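Local atomic coordinates of cupin 2 conserved barrel domain protein (Desulfovibrio desulfuricans subsp. desulfuricans str. G20, PDB entry 2Q30), a protein that is of unknown function but adopts the double-stranded beta-helix fold of the RmlC-like cupins. Residues 15-20 with 97-102; 66-69 with 75-78. All coordinates share one frame; numbering follows the deposited sequence.

Interaction 1. Residues 15-20 with 97-102; sequences VRFDDQ and VTDMKV
V15 and F17 of the irregular segment 15-20 face K101 and D99 of segment 97-102 across well-separated backbones, with V15 CA 8.1 Å from K101 CA and F17 CA 9.0 Å from D99 CA, and the two segments are joined by side chains and a water, with no direct hydrogen bond between them. The V15 and K101 side chains run antiparallel alongside each other: the lysine sets off with CG anti to its backbone N (chi1 -169°) and stays extended all the way, which carries its methylenes past the valine, and CG1 of V15 touches CD of K101 at 3.9 Å. Beyond that touch, NZ of K101 gives a hydrogen bond to the carbonyl of L11 and another, 2.8 Å long, to a water. The same water accepts from the backbone N of R16 at 2.9 Å, so it bridges the two segments where they do not bond directly. All this lies on the outer side of a cupin double-stranded beta-helix: 15-20 is part of the loop leading into strand 23-29, and K101 projects from strand 100-107, the middle strand of a five-stranded antiparallel sheet, to pack also on S37 and T39 of the neighbouring strand 34-40. Further along, the F17 ring crosses the D99 side chain at about a right angle. Its CZ comes within 4.0 Å of OD2 of D99, and CB of D99 is as near, while the ring and carboxylate planes are turned 51° apart. The carboxylate has stronger partners than the ring: OD2 forms a salt bridge with K41 and OD1 accepts from the backbone N of A42. K41 also makes a cation-pi contact with F17, linking ring and carboxylate through one ammonium group.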
loop_
_atom_site.group_PDB
_atom_site.type_symbol
_atom_site.label_atom_id
_atom_site.label_comp_id
_atom_site.label_asym_id
_atom_site.label_seq_id
_atom_site.Cartn_x
_atom_site.Cartn_y
_atom_site.Cartn_z
ATOM N N VAL A 15 -8.686 -13.913 3.727
ATOM C CA VAL A 15 -7.412 -13.821 4.431
ATOM C C VAL A 15 -7.061 -15.190 5.018
ATOM O O VAL A 15 -7.949 -16.014 5.258
ATOM C CB VAL A 15 -7.387 -12.660 5.467
ATOM C CG1 VAL A 15 -7.772 -11.347 4.763
ATOM C CG2 VAL A 15 -8.317 -12.919 6.658
ATOM N N ARG A 16 -5.767 -15.420 5.215
ATOM C CA ARG A 16 -5.264 -16.675 5.778
ATOM C C ARG A 16 -4.612 -16.402 7.134
ATOM O O ARG A 16 -3.712 -15.550 7.245
ATOM C CB ARG A 16 -4.274 -17.346 4.827
ATOM C CG ARG A 16 -3.808 -18.730 5.297
ATOM N N PHE A 17 -5.085 -17.102 8.167
ATOM C CA PHE A 17 -4.513 -16.992 9.506
ATOM C C PHE A 17 -3.768 -18.265 9.842
ATOM O O PHE A 17 -3.983 -19.305 9.233
ATOM C CB PHE A 17 -5.588 -16.775 10.566
ATOM C CG PHE A 17 -6.311 -15.477 10.442
ATOM C CD1 PHE A 17 -5.652 -14.272 10.713
ATOM C CD2 PHE A 17 -7.669 -15.446 10.123
ATOM C CE1 PHE A 17 -6.331 -13.053 10.618
ATOM C CE2 PHE A 17 -8.346 -14.235 10.040
ATOM C CZ PHE A 17 -7.679 -13.040 10.280
ATOM N N ASP A 18 -2.877 -18.151 10.819
ATOM C CA ASP A 18 -2.150 -19.286 11.403
ATOM C C ASP A 18 -2.143 -18.945 12.897
ATOM O O ASP A 18 -1.665 -17.871 13.266
ATOM C CB ASP A 18 -0.770 -19.370 10.755
ATOM C CG ASP A 18 0.129 -20.493 11.313
ATOM O OD1 ASP A 18 0.155 -20.775 12.529
ATOM O OD2 ASP A 18 0.876 -21.054 10.494
ATOM N N ASP A 19 -2.688 -19.820 13.746
ATOM C CA ASP A 19 -2.738 -19.531 15.200
ATOM C C ASP A 19 -1.399 -19.567 15.928
ATOM O O ASP A 19 -1.331 -19.044 17.048
ATOM C CB ASP A 19 -3.784 -20.414 15.950
ATOM C CG ASP A 19 -5.266 -19.918 15.767
ATOM O OD1 ASP A 19 -5.554 -18.842 15.193
ATOM O OD2 ASP A 19 -6.173 -20.619 16.227
ATOM N N GLN A 20 -0.366 -20.170 15.323
ATOM C CA GLN A 20 0.961 -20.278 15.960
ATOM C C GLN A 20 1.870 -19.108 15.615
ATOM O O GLN A 20 2.745 -18.747 16.411
ATOM C CB GLN A 20 1.647 -21.622 15.659
ATOM C CG GLN A 20 1.086 -22.824 16.432
ATOM C CD GLN A 20 -0.283 -23.270 15.954
ATOM O OE1 GLN A 20 -0.467 -23.594 14.782
ATOM N NE2 GLN A 20 -1.249 -23.304 16.867
ATOM N N VAL A 97 -2.770 -5.640 17.320
ATOM C CA VAL A 97 -3.631 -5.496 18.507
ATOM C C VAL A 97 -4.923 -6.295 18.234
ATOM O O VAL A 97 -5.387 -7.032 19.095
ATOM C CB VAL A 97 -3.909 -4.015 18.866
ATOM C CG1 VAL A 97 -4.996 -3.921 19.948
ATOM C CG2 VAL A 97 -2.598 -3.326 19.323
ATOM N N THR A 98 -5.514 -6.086 17.058
ATOM C CA THR A 98 -6.676 -6.841 16.595
ATOM C C THR A 98 -6.158 -7.759 15.493
ATOM O O THR A 98 -4.976 -7.696 15.110
ATOM C CB THR A 98 -7.783 -5.931 15.976
ATOM O OG1 THR A 98 -7.304 -5.307 14.770
ATOM C CG2 THR A 98 -8.252 -4.851 16.933
ATOM N N ASP A 99 -7.041 -8.598 14.940
ATOM C CA ASP A 99 -6.677 -9.384 13.726
ATOM C C ASP A 99 -6.341 -8.315 12.673
ATOM O O ASP A 99 -7.060 -7.325 12.542
ATOM C CB ASP A 99 -7.801 -10.266 13.227
ATOM C CG ASP A 99 -8.133 -11.409 14.169
ATOM O OD1 ASP A 99 -7.408 -11.668 15.142
ATOM O OD2 ASP A 99 -9.116 -12.088 13.869
HETATM N N MSE A 100 -5.244 -8.513 11.956
HETATM C CA MSE A 100 -4.697 -7.459 11.128
HETATM C C MSE A 100 -4.011 -7.979 9.895
HETATM O O MSE A 100 -3.391 -9.048 9.921
HETATM C CB MSE A 100 -3.664 -6.729 11.973
HETATM C CG MSE A 100 -3.164 -5.413 11.449
HETATM SE SE MSE A 100 -1.572 -4.928 12.436
HETATM C CE MSE A 100 -0.307 -5.806 11.414
ATOM N N LYS A 101 -4.130 -7.221 8.810
ATOM C CA LYS A 101 -3.385 -7.512 7.599
ATOM C C LYS A 101 -2.693 -6.241 7.130
ATOM O O LYS A 101 -3.286 -5.140 7.132
ATOM C CB LYS A 101 -4.241 -8.146 6.516
ATOM C CG LYS A 101 -3.448 -8.695 5.357
ATOM C CD LYS A 101 -4.320 -9.483 4.394
ATOM C CE LYS A 101 -3.531 -10.104 3.229
ATOM N NZ LYS A 101 -4.418 -11.026 2.420
ATOM N N VAL A 102 -1.428 -6.406 6.745
ATOM C CA VAL A 102 -0.618 -5.322 6.198
ATOM C C VAL A 102 0.005 -5.728 4.874
ATOM O O VAL A 102 0.161 -6.906 4.608
ATOM C CB VAL A 102 0.497 -4.846 7.185
ATOM C CG1 VAL A 102 -0.139 -4.384 8.494
ATOM C CG2 VAL A 102 1.554 -5.924 7.409
HETATM O O HOH W 1 -4.148 -13.302 4.100
#

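Interaction 2. Residues 66-69 with 75-78; sequences GEFV and VIPA
The ring of F68 lies with one face under the methyl of A78, whose CB is 3.6 Å from the ring centroid and only 12° off the ring normal, a CH-pi contact almost over the centre. The two residues belong to an antiparallel beta hairpin, strands 66-69 and 75-78, at the edge of a four-stranded sheet of the cupin barrel. With CG anti to its carbonyl carbon, chi1 of -62° lays the F68 ring alongside the hairpin, beneath A78, while its CB meets CB of I76 at 4.1 Å. F68 and A78 pack on the facing sheet, F68 on I59, V61 and L84 and A78 on V61; S8 of the second subunit reaches I76 as well as F68. V69 and V75, on the other face, run abreast in the same direction, CG2 of V69 to CG1 of V75. The E67 side chain passes at a slant over V75, its carboxylate resting against both methyls; OE1 also has a long, weak ion pair with R95. Four backbone hydrogen bonds tie the strands. Those between F68 and I76 lie in the carbonyl planes, whereas in the G66-A78 pair both donors stand well above them. Within that pair, CB of A78 lies 3.5 Å from O of G66.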
loop_
_atom_site.group_PDB
_atom_site.type_symbol
_atom_site.label_atom_id
_atom_site.label_comp_id
_atom_site.label_asym_id
_atom_site.label_seq_id
_atom_site.Cartn_x
_atom_site.Cartn_y
_atom_site.Cartn_z
ATOM N N GLY A 66 -2.952 -2.103 14.882
ATOM C CA GLY A 66 -1.736 -2.592 15.473
ATOM C C GLY A 66 -0.776 -1.471 15.801
ATOM O O GLY A 66 -1.188 -0.323 16.070
ATOM N N GLU A 67 0.498 -1.837 15.813
ATOM C CA GLU A 67 1.602 -0.931 16.091
ATOM C C GLU A 67 2.753 -1.209 15.154
ATOM O O GLU A 67 3.031 -2.386 14.851
ATOM C CB GLU A 67 2.122 -1.182 17.507
ATOM C CG GLU A 67 1.109 -0.930 18.542
ATOM C CD GLU A 67 1.596 -1.190 19.935
ATOM O OE1 GLU A 67 2.165 -2.270 20.182
ATOM O OE2 GLU A 67 1.349 -0.340 20.789
ATOM N N PHE A 68 3.410 -0.144 14.688
ATOM C CA PHE A 68 4.673 -0.271 13.968
ATOM C C PHE A 68 5.705 -0.274 15.062
ATOM O O PHE A 68 5.752 0.656 15.867
ATOM C CB PHE A 68 4.932 0.905 13.053
ATOM C CG PHE A 68 3.922 1.051 11.990
ATOM C CD1 PHE A 68 3.729 0.019 11.064
ATOM C CD2 PHE A 68 3.183 2.214 11.869
ATOM C CE1 PHE A 68 2.787 0.140 10.048
ATOM C CE2 PHE A 68 2.263 2.351 10.839
ATOM C CZ PHE A 68 2.056 1.314 9.944
ATOM N N VAL A 69 6.554 -1.288 15.085
ATOM C CA VAL A 69 7.554 -1.437 16.146
ATOM C C VAL A 69 8.946 -1.113 15.568
ATOM O O VAL A 69 9.211 -1.344 14.380
ATOM C CB VAL A 69 7.485 -2.853 16.757
ATOM C CG1 VAL A 69 8.371 -2.979 18.004
ATOM C CG2 VAL A 69 6.052 -3.176 17.118
ATOM N N VAL A 75 7.123 2.013 19.817
ATOM C CA VAL A 75 5.955 1.794 18.932
ATOM C C VAL A 75 5.262 3.050 18.423
ATOM O O VAL A 75 5.243 4.070 19.105
ATOM C CB VAL A 75 4.882 0.886 19.610
ATOM C CG1 VAL A 75 5.482 -0.481 19.950
ATOM C CG2 VAL A 75 4.298 1.552 20.854
ATOM N N ILE A 76 4.712 2.933 17.212
ATOM C CA ILE A 76 3.924 3.963 16.561
ATOM C C ILE A 76 2.562 3.301 16.320
ATOM O O ILE A 76 2.523 2.221 15.714
ATOM C CB ILE A 76 4.501 4.391 15.209
ATOM C CG1 ILE A 76 5.908 4.990 15.386
ATOM C CG2 ILE A 76 3.559 5.388 14.531
ATOM C CD1 ILE A 76 6.601 5.396 14.050
ATOM N N PRO A 77 1.456 3.914 16.789
ATOM C CA PRO A 77 0.155 3.304 16.525
ATOM C C PRO A 77 -0.069 3.132 15.033
ATOM O O PRO A 77 0.310 3.992 14.253
ATOM C CB PRO A 77 -0.835 4.299 17.132
ATOM C CG PRO A 77 -0.068 4.965 18.213
ATOM C CD PRO A 77 1.312 5.119 17.642
ATOM N N ALA A 78 -0.632 1.998 14.657
ATOM C CA ALA A 78 -0.817 1.626 13.273
ATOM C C ALA A 78 -2.296 1.301 13.064
ATOM O O ALA A 78 -2.681 0.136 12.959
ATOM C CB ALA A 78 0.086 0.437 12.945
#

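In the fold
The chain between the two segments of interaction 1 contains the whole hairpin of interaction 2, and the centres of the two contacts lie about 15 Å apart. They meet at G66: SE of M100, a selenomethionine, packs 3.8 Å from CA of G66, and CG2 of V97 is 4.0 Å from the same CA. Strand 100-107 thus has two sides at work, K101 facing the loop 15-20 outside and M100 reaching the start of the hairpin. Interaction 1 packs a loop on the five-stranded sheet, whereas interaction 2 lies within the four-stranded one. A bound 1,2-ethanediol, probably from the crystallisation liquor, sits about 3 Å from the K101 side chain.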